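Local coordinates for oxaloacetate acetyl hydrolase (Cryphonectria parasitica, PDB 3LYE), which is a TIM-barrel enzyme of the phosphoenolpyruvate phosphomutase family, found here as an assembly of four chains with bound calcium ions, at residues P30-D34 and G35-R39; G176-E179 and C180-L184; A211-A214 and P215-L218; F246-A249 and T250-P253. All blocks are in the same frame, centred on the assembly; numbering follows the deposited sequence.

Overall arrangement
All four contacts are local, and all belong to the parallel beta/alpha framework of the barrel. Contacts 1 and 4 are buried and border a second subunit. They lie where the neighbouring strands 27-32 and 243-247 give way to their helices, and they touch directly, Thr250 OG1 lying 2.8 Å from Gly31 O. Contacts 2 and 3 are partly exposed and sit on the opposite side of the chain's centre from contact 1, with Leu184 and Leu213 packed together. Chemistry follows place: contact 1 is a dense polar cap, contact 4 mostly apolar, contact 2 has charged groups on one side and apolar ones on another, and contact 3 is a cis-proline turn of type VIa over buried leucines.

Contact 1 of 4, residues P30-D34 and G35-R39; sequences PGVYD and GLSAR
Asp34 and Ser37 each turn the first side-chain bond into the gap between their own backbone N and carbonyl carbon, with chi1 at 78° for Asp34 and 54° for Ser37. These torsions fold the two groups over the start of helix 35-43 and bring Asp34 OD2 to 2.7 Å from Ser37 OG. The result is an N-cap at a strand-to-helix junction of the TIM barrel, directly after parallel strand 27-32. Asp34 OD2 is gripped twice by the same residue. Ser37 N donates to it over 2.8 Å from the syn side, though 32° out of the carboxylate plane, whereas the hydroxyl of Ser37 donates nearly along the C-O axis of the carboxylate. The first of these bonds supplies an acceptor to an amide in the opening turn of the helix, and the backbone closes that turn when Ala38 N donates to Asp34 O at 3.0 Å.

Ser37 OG accepts as well as donates: Tyr33 N reaches it at 3.0 Å in an almost straight bond, which, with the bond it gives to Asp34 OD2, favours one rotation of the hydroxyl. The group therefore links the residue just after the strand to the cap. It also lies 3.6 Å above one face of the Tyr33 ring, displaced toward the rim, with Asp34 OD2 over the same face. The other carboxylate oxygen, Asp34 OD1, is bonded to Ser59 OG of the second subunit, which ties the cap to the subunit interface. On the strand side Val32 packs on the helix: CB lies against Ser37 OG, and Val32 CG2 meets Ala38 CB at 4.1 Å.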
ATOM      1  N   PRO A  30      18.372   2.874 -18.941  1.00  9.54           N
ATOM      2  CA  PRO A  30      19.072   2.380 -17.755  1.00 10.16           C
ATOM      3  C   PRO A  30      18.093   1.754 -16.767  1.00  9.56           C
ATOM      4  O   PRO A  30      16.958   2.242 -16.618  1.00  9.47           O
ATOM      5  CB  PRO A  30      19.653   3.654 -17.142  1.00 11.35           C
ATOM      6  CG  PRO A  30      18.776   4.734 -17.647  1.00 11.98           C
ATOM      7  CD  PRO A  30      18.398   4.331 -19.046  1.00  9.55           C
ATOM      8  N   GLY A  31      18.529   0.676 -16.118  1.00  7.90           N
ATOM      9  CA  GLY A  31      17.710   0.024 -15.112  1.00  8.87           C
ATOM     10  C   GLY A  31      17.733   0.808 -13.812  1.00  9.34           C
ATOM     11  O   GLY A  31      18.762   0.993 -13.209  1.00 12.37           O
ATOM     12  N   VAL A  32      16.560   1.248 -13.403  1.00  8.37           N
ATOM     13  CA  VAL A  32      16.299   2.008 -12.202  1.00  7.81           C
ATOM     14  C   VAL A  32      15.402   1.169 -11.306  1.00  8.39           C
ATOM     15  O   VAL A  32      14.682   0.306 -11.770  1.00  9.58           O
ATOM     16  CB  VAL A  32      15.773   3.415 -12.486  1.00  8.14           C
ATOM     17  CG1 VAL A  32      16.754   4.198 -13.343  1.00  9.72           C
ATOM     18  CG2 VAL A  32      14.432   3.363 -13.136  1.00  8.86           C
ATOM     19  N   TYR A  33      15.392   1.495 -10.022  1.00  7.64           N
ATOM     20  CA  TYR A  33      14.657   0.698  -9.080  1.00  8.03           C
ATOM     21  C   TYR A  33      14.001   1.422  -7.925  1.00  6.99           C
ATOM     22  O   TYR A  33      13.339   0.788  -7.093  1.00  8.35           O
ATOM     23  CB  TYR A  33      15.644  -0.313  -8.451  1.00  8.06           C
ATOM     24  CG  TYR A  33      16.737   0.291  -7.626  1.00  9.24           C
ATOM     25  CD1 TYR A  33      16.552   0.525  -6.274  1.00  8.33           C
ATOM     26  CD2 TYR A  33      17.953   0.642  -8.189  1.00  8.79           C
ATOM     27  CE1 TYR A  33      17.537   1.089  -5.510  1.00  8.94           C
ATOM     28  CE2 TYR A  33      18.961   1.205  -7.419  1.00  8.57           C
ATOM     29  CZ  TYR A  33      18.746   1.438  -6.072  1.00  8.06           C
ATOM     30  OH  TYR A  33      19.777   1.947  -5.307  1.00  9.96           O
ATOM     31  N   ASP A  34      14.152   2.738  -7.876  1.00  7.41           N
ATOM     32  CA  ASP A  34      13.595   3.552  -6.806  1.00  6.91           C
ATOM     33  C   ASP A  34      13.569   4.992  -7.253  1.00  8.23           C
ATOM     34  O   ASP A  34      13.936   5.300  -8.416  1.00  7.46           O
ATOM     35  CB  ASP A  34      14.337   3.358  -5.485  1.00  6.93           C
ATOM     36  CG  ASP A  34      15.666   4.103  -5.410  1.00  7.24           C
ATOM     37  OD1 ASP A  34      16.094   4.413  -4.270  1.00  9.18           O
ATOM     38  OD2 ASP A  34      16.284   4.360  -6.476  1.00  7.92           O
ATOM     39  N   GLY A  35      13.175   5.884  -6.364  1.00  6.95           N
ATOM     40  CA  GLY A  35      13.063   7.269  -6.738  1.00  8.57           C
ATOM     41  C   GLY A  35      14.390   7.956  -6.992  1.00  8.47           C
ATOM     42  O   GLY A  35      14.520   8.723  -7.930  1.00  9.09           O
ATOM     43  N   LEU A  36      15.392   7.624  -6.190  1.00  7.92           N
ATOM     44  CA  LEU A  36      16.694   8.230  -6.352  1.00  9.46           C
ATOM     45  C   LEU A  36      17.341   7.814  -7.668  1.00  8.72           C
ATOM     46  O   LEU A  36      17.829   8.644  -8.423  1.00  9.53           O
ATOM     47  CB  LEU A  36      17.578   7.870  -5.180  1.00  9.65           C
ATOM     48  CG  LEU A  36      18.970   8.492  -5.214  1.00 10.37           C
ATOM     49  CD1 LEU A  36      18.915  10.043  -5.136  1.00 11.95           C
ATOM     50  CD2 LEU A  36      19.859   7.935  -4.156  1.00 10.41           C
ATOM     51  N   SER A  37      17.362   6.520  -7.942  1.00  8.56           N
ATOM     52  CA  SER A  37      17.960   6.045  -9.183  1.00  8.40           C
ATOM     53  C   SER A  37      17.198   6.622 -10.394  1.00  7.61           C
ATOM     54  O   SER A  37      17.806   7.076 -11.369  1.00  9.06           O
ATOM     55  CB  SER A  37      18.018   4.517  -9.263  1.00  8.06           C
ATOM     56  OG  SER A  37      16.750   3.939  -9.051  1.00  8.24           O
ATOM     57  N   ALA A  38      15.877   6.639 -10.341  1.00  8.03           N
ATOM     58  CA  ALA A  38      15.106   7.194 -11.441  1.00  8.48           C
ATOM     59  C   ALA A  38      15.360   8.694 -11.625  1.00  8.52           C
ATOM     60  O   ALA A  38      15.560   9.182 -12.750  1.00  9.38           O
ATOM     61  CB  ALA A  38      13.624   6.939 -11.229  1.00  8.72           C
ATOM     62  N   ARG A  39      15.373   9.437 -10.523  1.00  8.89           N
ATOM     63  CA  ARG A  39      15.612  10.880 -10.605  1.00  8.92           C
ATOM     64  C   ARG A  39      17.010  11.172 -11.161  1.00  8.86           C
ATOM     65  O   ARG A  39      17.205  12.155 -11.860  1.00 10.24           O
ATOM     66  CB  ARG A  39      15.460  11.512  -9.222  1.00  8.54           C
ATOM     67  CG  ARG A  39      14.026  11.689  -8.754  1.00  8.60           C
ATOM     68  CD  ARG A  39      13.266  12.748  -9.532  1.00  8.95           C
ATOM     69  NE  ARG A  39      12.077  13.125  -8.784  1.00  8.03           N
ATOM     70  CZ  ARG A  39      11.223  14.063  -9.162  1.00  8.36           C
ATOM     71  NH1 ARG A  39      10.193  14.325  -8.386  1.00  9.39           N
ATOM     72  NH2 ARG A  39      11.403  14.716 -10.302  1.00 10.66           N
TER

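Contact 2 of 4, residues G176-E179 and C180-L184; sequences GYEE and CIERL
Glu179 reaches Arg183, one helical turn on, by bending its chain. Glu179 CG lies trans to its amide nitrogen, but chi2 of 60° folds the carboxylate along the helix surface, while Arg183 runs extended from CG to NE and comes to meet it. Glu179 OE1 takes the NE-H of Arg183 at 2.8 Å, a salt bridge that uses the anti lone pair of the oxygen. The oxygen lies close to the guanidinium plane, and the carboxylate and guanidinium planes are 71° apart, in keeping with a bond through one oxygen at the guanidinium edge. The other ends have partners of their own: Arg183 NH1 bridges to Asp124, and Arg142 NH2 bridges to both Glu179 OE2 and Glu182 OE1, bringing those two oxygens to 4.4 Å around one cation.

These residues form the first turns of helix 177-189, which connects parallel strands 164-169 and 194-197 in a beta-alpha-beta unit of the TIM barrel. Gly176, with positive phi, is its N-cap, and its carbonyl accepts from Cys180 N at 3.3 Å.

The first side-chain bond of Tyr177 also leads off opposite its amide, which turns one ring face to Ile181, the two side chains crossing at a slant. There Ile181 CG1 sits over that face, 3.9 Å from the centroid and 22° off the normal, in a CH-pi contact, while CD1 reaches on toward CZ and OH. On the exposed side Glu182 stays extended beyond CG. A water donates to Glu182 OE2 at 3.2 Å and, weakly, to Glu178 OE1 at 3.5 Å, bridging from one side two carboxylate oxygens that are 4.4 Å apart.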
ATOM      1  N   GLY A 176      16.598 -24.153 -26.510  1.00 28.93           N
ATOM      2  CA  GLY A 176      17.402 -23.737 -27.639  1.00 27.69           C
ATOM      3  C   GLY A 176      16.960 -22.528 -28.416  1.00 28.46           C
ATOM      4  O   GLY A 176      15.862 -21.989 -28.241  1.00 29.36           O
ATOM      5  N   TYR A 177      17.841 -22.126 -29.315  1.00 28.65           N
ATOM      6  CA  TYR A 177      17.630 -20.972 -30.160  1.00 27.18           C
ATOM      7  C   TYR A 177      16.417 -21.051 -31.075  1.00 27.82           C
ATOM      8  O   TYR A 177      15.598 -20.141 -31.066  1.00 28.08           O
ATOM      9  CB  TYR A 177      18.912 -20.696 -30.916  1.00 28.13           C
ATOM     10  CG  TYR A 177      18.867 -19.540 -31.859  1.00 27.32           C
ATOM     11  CD1 TYR A 177      18.588 -19.735 -33.181  1.00 26.22           C
ATOM     12  CD2 TYR A 177      19.105 -18.249 -31.427  1.00 27.74           C
ATOM     13  CE1 TYR A 177      18.561 -18.703 -34.058  1.00 27.81           C
ATOM     14  CE2 TYR A 177      19.088 -17.191 -32.305  1.00 27.37           C
ATOM     15  CZ  TYR A 177      18.794 -17.428 -33.627  1.00 27.59           C
ATOM     16  OH  TYR A 177      18.754 -16.416 -34.549  1.00 28.66           O
ATOM     17  N   GLU A 178      16.276 -22.131 -31.832  1.00 27.65           N
ATOM     18  CA  GLU A 178      15.140 -22.277 -32.739  1.00 28.17           C
ATOM     19  C   GLU A 178      13.817 -22.092 -32.026  1.00 25.39           C
ATOM     20  O   GLU A 178      12.942 -21.415 -32.540  1.00 25.50           O
ATOM     21  CB  GLU A 178      15.143 -23.656 -33.425  1.00 32.32           C
ATOM     22  CG  GLU A 178      16.015 -23.788 -34.647  1.00 39.66           C
ATOM     23  CD  GLU A 178      15.820 -25.145 -35.332  1.00 47.31           C
ATOM     24  OE1 GLU A 178      14.664 -25.472 -35.717  1.00 48.35           O
ATOM     25  OE2 GLU A 178      16.827 -25.882 -35.477  1.00 51.30           O
ATOM     26  N   GLU A 179      13.659 -22.724 -30.865  1.00 23.05           N
ATOM     27  CA  GLU A 179      12.432 -22.619 -30.084  1.00 22.99           C
ATOM     28  C   GLU A 179      12.179 -21.156 -29.714  1.00 22.33           C
ATOM     29  O   GLU A 179      11.048 -20.698 -29.791  1.00 23.94           O
ATOM     30  CB  GLU A 179      12.521 -23.469 -28.824  1.00 24.69           C
ATOM     31  CG  GLU A 179      11.322 -23.393 -27.904  1.00 26.48           C
ATOM     32  CD  GLU A 179      10.039 -23.844 -28.557  1.00 32.01           C
ATOM     33  OE1 GLU A 179       8.949 -23.423 -28.136  1.00 31.76           O
ATOM     34  OE2 GLU A 179      10.113 -24.647 -29.493  1.00 35.25           O
ATOM     35  N   CYS A 180      13.233 -20.425 -29.349  1.00 20.80           N
ATOM     36  CA  CYS A 180      13.081 -19.021 -28.983  1.00 19.61           C
ATOM     37  C   CYS A 180      12.544 -18.234 -30.147  1.00 19.56           C
ATOM     38  O   CYS A 180      11.623 -17.444 -29.985  1.00 19.51           O
ATOM     39  CB  CYS A 180      14.412 -18.400 -28.566  1.00 19.73           C
ATOM     40  SG  CYS A 180      14.974 -18.928 -26.957  1.00 22.26           S
ATOM     41  N   ILE A 181      13.116 -18.451 -31.326  1.00 19.89           N
ATOM     42  CA  ILE A 181      12.694 -17.752 -32.528  1.00 20.18           C
ATOM     43  C   ILE A 181      11.233 -18.072 -32.863  1.00 19.76           C
ATOM     44  O   ILE A 181      10.446 -17.174 -33.192  1.00 19.30           O
ATOM     45  CB  ILE A 181      13.617 -18.109 -33.726  1.00 19.68           C
ATOM     46  CG1 ILE A 181      15.061 -17.646 -33.458  1.00 21.66           C
ATOM     47  CG2 ILE A 181      13.135 -17.457 -34.990  1.00 20.97           C
ATOM     48  CD1 ILE A 181      15.194 -16.174 -33.021  1.00 21.21           C
ATOM     49  N   GLU A 182      10.845 -19.337 -32.752  1.00 20.50           N
ATOM     50  CA  GLU A 182       9.463 -19.705 -33.061  1.00 21.89           C
ATOM     51  C   GLU A 182       8.506 -19.081 -32.032  1.00 20.85           C
ATOM     52  O   GLU A 182       7.392 -18.671 -32.375  1.00 20.11           O
ATOM     53  CB  GLU A 182       9.327 -21.224 -33.159  1.00 25.11           C
ATOM     54  CG  GLU A 182      10.227 -21.831 -34.261  1.00 30.11           C
ATOM     55  CD  GLU A 182       9.992 -23.309 -34.494  1.00 39.54           C
ATOM     56  OE1 GLU A 182       9.209 -23.908 -33.730  1.00 42.87           O
ATOM     57  OE2 GLU A 182      10.591 -23.872 -35.440  1.00 41.91           O
ATOM     58  N   ARG A 183       8.923 -19.002 -30.778  1.00 19.47           N
ATOM     59  CA  ARG A 183       8.069 -18.403 -29.746  1.00 18.89           C
ATOM     60  C   ARG A 183       7.878 -16.915 -29.977  1.00 17.71           C
ATOM     61  O   ARG A 183       6.802 -16.383 -29.775  1.00 17.53           O
ATOM     62  CB  ARG A 183       8.656 -18.595 -28.359  1.00 20.21           C
ATOM     63  CG  ARG A 183       8.451 -19.963 -27.849  1.00 21.70           C
ATOM     64  CD  ARG A 183       9.058 -20.223 -26.471  1.00 21.85           C
ATOM     65  NE  ARG A 183       8.728 -21.583 -26.098  1.00 21.23           N
ATOM     66  CZ  ARG A 183       8.153 -21.978 -24.970  1.00 19.67           C
ATOM     67  NH1 ARG A 183       7.906 -21.133 -23.987  1.00 18.62           N
ATOM     68  NH2 ARG A 183       7.855 -23.257 -24.805  1.00 21.11           N
ATOM     69  N   LEU A 184       8.939 -16.256 -30.401  1.00 17.62           N
ATOM     70  CA  LEU A 184       8.901 -14.834 -30.665  1.00 15.72           C
ATOM     71  C   LEU A 184       8.026 -14.575 -31.889  1.00 14.83           C
ATOM     72  O   LEU A 184       7.226 -13.650 -31.892  1.00 15.62           O
ATOM     73  CB  LEU A 184      10.297 -14.267 -30.822  1.00 16.21           C
ATOM     74  CG  LEU A 184      11.099 -14.205 -29.516  1.00 16.63           C
ATOM     75  CD1 LEU A 184      12.530 -13.741 -29.863  1.00 19.13           C
ATOM     76  CD2 LEU A 184      10.471 -13.305 -28.482  1.00 17.13           C
TER
HETATM   77  O   HOH W   1      13.112 -22.664 -37.030  1.00 52.90           O

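Contact 3 of 4, residues A211-A214 and P215-L218; sequences AALA and PWPL
Leu213, the last residue of helix 203-213, meets both Trp216 and Leu218 with its two branches, and this is the close-packed half of the contact. Its CD1 lies 4.0 Å from Leu218 CD2, the two side chains crossing at about a right angle. Its CD2 lies 4.0 Å from Trp216 CE3, and here the side chains run side by side, pointing the same way. In Trp216 a chi1 of -171° directs the indole back along the leucine.

The other half is a backbone turn with little side-chain packing. A cis peptide joins Ala214 to Pro215 and brings their CA atoms to 3.0 Å. With proline third in the turn and Leu213 O accepting from Trp216 N at 2.9 Å, the backbone angles fit a type VIa turn. That bond is bent, with 142° at the hydrogen. Ala214 and Pro215 form the exposed outer side of the turn, in contrast to the buried Leu213 and Leu218 beneath it.

The turn thus reverses the chain between helix 203-213 and strand 219-223 of the TIM barrel. Leu213 packs on Leu184 and Arg185 of helix 177-189, and Trp216 lies on Arg188 of that helix while its NE1 bonds to Ala192 O. Leu218 is tucked against Ala209 and Val210 of helix 203-213.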
ATOM      1  N   ALA A 211      18.333 -10.634 -37.057  1.00 28.22           N
ATOM      2  CA  ALA A 211      18.093 -10.908 -38.466  1.00 27.96           C
ATOM      3  C   ALA A 211      16.938 -11.898 -38.713  1.00 29.09           C
ATOM      4  O   ALA A 211      16.205 -11.804 -39.712  1.00 30.84           O
ATOM      5  CB  ALA A 211      19.365 -11.440 -39.110  1.00 28.47           C
ATOM      6  N   ALA A 212      16.747 -12.838 -37.798  1.00 27.85           N
ATOM      7  CA  ALA A 212      15.694 -13.829 -37.962  1.00 27.06           C
ATOM      8  C   ALA A 212      14.319 -13.243 -37.802  1.00 27.79           C
ATOM      9  O   ALA A 212      13.350 -13.743 -38.400  1.00 29.99           O
ATOM     10  CB  ALA A 212      15.866 -14.923 -36.950  1.00 27.29           C
ATOM     11  N   LEU A 213      14.210 -12.219 -36.962  1.00 25.71           N
ATOM     12  CA  LEU A 213      12.918 -11.578 -36.720  1.00 24.02           C
ATOM     13  C   LEU A 213      12.712 -10.270 -37.484  1.00 24.43           C
ATOM     14  O   LEU A 213      11.610  -9.741 -37.501  1.00 24.44           O
ATOM     15  CB  LEU A 213      12.723 -11.370 -35.205  1.00 25.06           C
ATOM     16  CG  LEU A 213      12.408 -12.765 -34.659  1.00 28.76           C
ATOM     17  CD1 LEU A 213      12.878 -12.966 -33.263  1.00 30.97           C
ATOM     18  CD2 LEU A 213      10.914 -13.054 -34.824  1.00 29.54           C
ATOM     19  N   ALA A 214      13.756  -9.768 -38.139  1.00 24.87           N
ATOM     20  CA  ALA A 214      13.646  -8.516 -38.891  1.00 24.01           C
ATOM     21  C   ALA A 214      12.448  -8.583 -39.841  1.00 24.81           C
ATOM     22  O   ALA A 214      12.241  -9.599 -40.511  1.00 27.60           O
ATOM     23  CB  ALA A 214      14.898  -8.290 -39.694  1.00 24.86           C
ATOM     24  N   PRO A 215      11.725  -7.472 -40.006  1.00 24.16           N
ATOM     25  CA  PRO A 215      11.915  -6.151 -39.410  1.00 24.90           C
ATOM     26  C   PRO A 215      11.245  -5.936 -38.050  1.00 23.33           C
ATOM     27  O   PRO A 215      11.198  -4.804 -37.581  1.00 24.20           O
ATOM     28  CB  PRO A 215      11.230  -5.242 -40.425  1.00 24.64           C
ATOM     29  CG  PRO A 215      10.099  -6.053 -40.907  1.00 25.19           C
ATOM     30  CD  PRO A 215      10.603  -7.478 -40.968  1.00 24.94           C
ATOM     31  N   TRP A 216      10.744  -6.982 -37.412  1.00 20.64           N
ATOM     32  CA  TRP A 216      10.086  -6.819 -36.113  1.00 18.07           C
ATOM     33  C   TRP A 216      11.191  -6.472 -35.135  1.00 17.97           C
ATOM     34  O   TRP A 216      12.193  -7.179 -35.057  1.00 20.02           O
ATOM     35  CB  TRP A 216       9.356  -8.095 -35.759  1.00 17.23           C
ATOM     36  CG  TRP A 216       8.464  -8.046 -34.563  1.00 16.33           C
ATOM     37  CD1 TRP A 216       7.358  -7.276 -34.394  1.00 15.44           C
ATOM     38  CD2 TRP A 216       8.571  -8.853 -33.401  1.00 14.88           C
ATOM     39  NE1 TRP A 216       6.772  -7.544 -33.183  1.00 15.24           N
ATOM     40  CE2 TRP A 216       7.498  -8.516 -32.554  1.00 14.79           C
ATOM     41  CE3 TRP A 216       9.481  -9.834 -32.990  1.00 15.99           C
ATOM     42  CZ2 TRP A 216       7.295  -9.136 -31.334  1.00 13.48           C
ATOM     43  CZ3 TRP A 216       9.265 -10.472 -31.816  1.00 15.14           C
ATOM     44  CH2 TRP A 216       8.198 -10.098 -30.963  1.00 14.54           C
ATOM     45  N   PRO A 217      10.993  -5.418 -34.323  1.00 16.56           N
ATOM     46  CA  PRO A 217      12.053  -5.013 -33.401  1.00 17.16           C
ATOM     47  C   PRO A 217      12.318  -5.861 -32.195  1.00 17.26           C
ATOM     48  O   PRO A 217      11.404  -6.456 -31.620  1.00 16.02           O
ATOM     49  CB  PRO A 217      11.586  -3.631 -32.929  1.00 17.60           C
ATOM     50  CG  PRO A 217      10.139  -3.580 -33.149  1.00 18.27           C
ATOM     51  CD  PRO A 217       9.783  -4.594 -34.194  1.00 17.38           C
ATOM     52  N   LEU A 218      13.601  -5.947 -31.858  1.00 16.37           N
ATOM     53  CA  LEU A 218      14.057  -6.690 -30.690  1.00 15.75           C
ATOM     54  C   LEU A 218      14.676  -5.717 -29.686  1.00 15.69           C
ATOM     55  O   LEU A 218      15.221  -4.651 -30.024  1.00 16.80           O
ATOM     56  CB  LEU A 218      15.106  -7.750 -31.013  1.00 16.44           C
ATOM     57  CG  LEU A 218      14.688  -8.869 -31.965  1.00 17.05           C
ATOM     58  CD1 LEU A 218      15.721  -9.993 -31.897  1.00 18.57           C
ATOM     59  CD2 LEU A 218      13.306  -9.353 -31.617  1.00 17.88           C
TER

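Contact 4 of 4, residues F246-A249 and T250-P253; sequences FSFA and TLAP
Phe248 lies against Leu251 and Ala252 where strand 243-247 passes into helix 251-268, another strand-to-helix junction of the TIM barrel. Its CB faces Ala252 CB at 4.4 Å, a loose apolar approach. From there CG is set anti to the carbonyl carbon (chi1 -60°), which sends the ring along the same direction as the Leu251 side chain. At the next atom outward, CD2, the ring meets Leu251 CD2 at 4.2 Å. Across the two segments this is the nearest approach of the ring; beyond them the side chain packs on Val223, on Ala54 and on Leu282 of the second subunit.

The backbone beneath is a type II turn from Phe246 to Ala249, with Phe248 at its third position, phi 69°, an unusual value for a residue with a side chain. The closing bond of the turn, from Ala249 N to Phe246 O at 3.3 Å, is weak. Phe248 O points on toward the helix and accepts from Ala252 N, also at 3.3 Å. The hydroxyl of Thr250 turns to the neighbouring strand, where OG1 bonds to Gly31 O near the end of strand 27-32.

One carbonyl is left over. Ala249 O is buried without a polar partner, with Pro253 CG at 3.2 Å and CD at 3.3 Å. At the position where a helix would offer an amide four residues on, proline has no N-H, so the junction meets this oxygen with ring carbons instead of a bond.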
ATOM      1  N   PHE A 246      19.303  -1.920 -19.334  1.00 11.23           N
ATOM      2  CA  PHE A 246      20.445  -2.227 -18.514  1.00 11.54           C
ATOM      3  C   PHE A 246      20.104  -2.654 -17.087  1.00 11.45           C
ATOM      4  O   PHE A 246      20.031  -1.823 -16.172  1.00 12.14           O
ATOM      5  CB  PHE A 246      21.357  -0.994 -18.552  1.00 12.45           C
ATOM      6  CG  PHE A 246      21.996  -0.773 -19.882  1.00 12.66           C
ATOM      7  CD1 PHE A 246      23.263  -1.243 -20.149  1.00 12.80           C
ATOM      8  CD2 PHE A 246      21.321  -0.102 -20.875  1.00 12.57           C
ATOM      9  CE1 PHE A 246      23.830  -1.053 -21.391  1.00 13.59           C
ATOM     10  CE2 PHE A 246      21.884   0.058 -22.128  1.00 14.61           C
ATOM     11  CZ  PHE A 246      23.146  -0.406 -22.386  1.00 13.48           C
ATOM     12  N   SER A 247      19.901  -3.959 -16.932  1.00 11.81           N
ATOM     13  CA  SER A 247      19.595  -4.571 -15.648  1.00 12.58           C
ATOM     14  C   SER A 247      20.828  -4.431 -14.751  1.00 12.02           C
ATOM     15  O   SER A 247      21.956  -4.651 -15.148  1.00 12.92           O
ATOM     16  CB  SER A 247      19.210  -6.032 -15.809  1.00 12.56           C
ATOM     17  OG  SER A 247      18.083  -6.124 -16.645  1.00 14.64           O
ATOM     18  N   PHE A 248      20.570  -4.070 -13.514  1.00 11.65           N
ATOM     19  CA  PHE A 248      21.557  -3.858 -12.475  1.00 11.97           C
ATOM     20  C   PHE A 248      22.462  -2.626 -12.665  1.00 12.53           C
ATOM     21  O   PHE A 248      23.369  -2.430 -11.874  1.00 13.31           O
ATOM     22  CB  PHE A 248      22.399  -5.121 -12.240  1.00 12.59           C
ATOM     23  CG  PHE A 248      21.597  -6.293 -11.812  1.00 12.86           C
ATOM     24  CD1 PHE A 248      21.177  -7.247 -12.721  1.00 15.09           C
ATOM     25  CD2 PHE A 248      21.234  -6.448 -10.502  1.00 14.04           C
ATOM     26  CE1 PHE A 248      20.412  -8.330 -12.310  1.00 14.55           C
ATOM     27  CE2 PHE A 248      20.450  -7.528 -10.103  1.00 14.65           C
ATOM     28  CZ  PHE A 248      20.043  -8.464 -11.001  1.00 15.12           C
ATOM     29  N   ALA A 249      22.161  -1.754 -13.616  1.00 11.16           N
ATOM     30  CA  ALA A 249      23.000  -0.590 -13.877  1.00 11.80           C
ATOM     31  C   ALA A 249      23.096   0.351 -12.714  1.00 11.60           C
ATOM     32  O   ALA A 249      24.079   1.079 -12.603  1.00 13.30           O
ATOM     33  CB  ALA A 249      22.498   0.195 -15.054  1.00 14.73           C
ATOM     34  N   THR A 250      22.048   0.426 -11.888  1.00 10.41           N
ATOM     35  CA  THR A 250      22.098   1.319 -10.745  1.00  9.96           C
ATOM     36  C   THR A 250      22.123   0.595  -9.414  1.00  8.94           C
ATOM     37  O   THR A 250      22.771   1.076  -8.490  1.00 10.08           O
ATOM     38  CB  THR A 250      20.966   2.388 -10.791  1.00  9.48           C
ATOM     39  OG1 THR A 250      19.670   1.782 -10.712  1.00  9.16           O
ATOM     40  CG2 THR A 250      21.044   3.253 -12.054  1.00 10.25           C
ATOM     41  N   LEU A 251      21.500  -0.581  -9.328  1.00  9.19           N
ATOM     42  CA  LEU A 251      21.489  -1.322  -8.057  1.00  9.76           C
ATOM     43  C   LEU A 251      22.890  -1.770  -7.669  1.00  9.56           C
ATOM     44  O   LEU A 251      23.294  -1.665  -6.511  1.00 10.41           O
ATOM     45  CB  LEU A 251      20.559  -2.546  -8.168  1.00  9.99           C
ATOM     46  CG  LEU A 251      20.206  -3.234  -6.850  1.00  9.73           C
ATOM     47  CD1 LEU A 251      19.179  -2.435  -6.089  1.00 10.28           C
ATOM     48  CD2 LEU A 251      19.668  -4.590  -7.104  1.00 10.36           C
ATOM     49  N   ALA A 252      23.660  -2.259  -8.641  1.00  9.60           N
ATOM     50  CA  ALA A 252      25.040  -2.742  -8.406  1.00 11.25           C
ATOM     51  C   ALA A 252      25.993  -1.665  -7.893  1.00 11.40           C
ATOM     52  O   ALA A 252      26.592  -1.841  -6.831  1.00 11.05           O
ATOM     53  CB  ALA A 252      25.588  -3.483  -9.635  1.00 12.15           C
ATOM     54  N   PRO A 253      26.115  -0.540  -8.591  1.00 11.02           N
ATOM     55  CA  PRO A 253      27.023   0.472  -8.035  1.00 12.75           C
ATOM     56  C   PRO A 253      26.486   1.050  -6.733  1.00 11.72           C
ATOM     57  O   PRO A 253      27.301   1.440  -5.903  1.00 11.61           O
ATOM     58  CB  PRO A 253      27.083   1.543  -9.126  1.00 12.68           C
ATOM     59  CG  PRO A 253      25.815   1.306  -9.967  1.00 12.13           C
ATOM     60  CD  PRO A 253      25.639  -0.176  -9.941  1.00 10.66           C
TER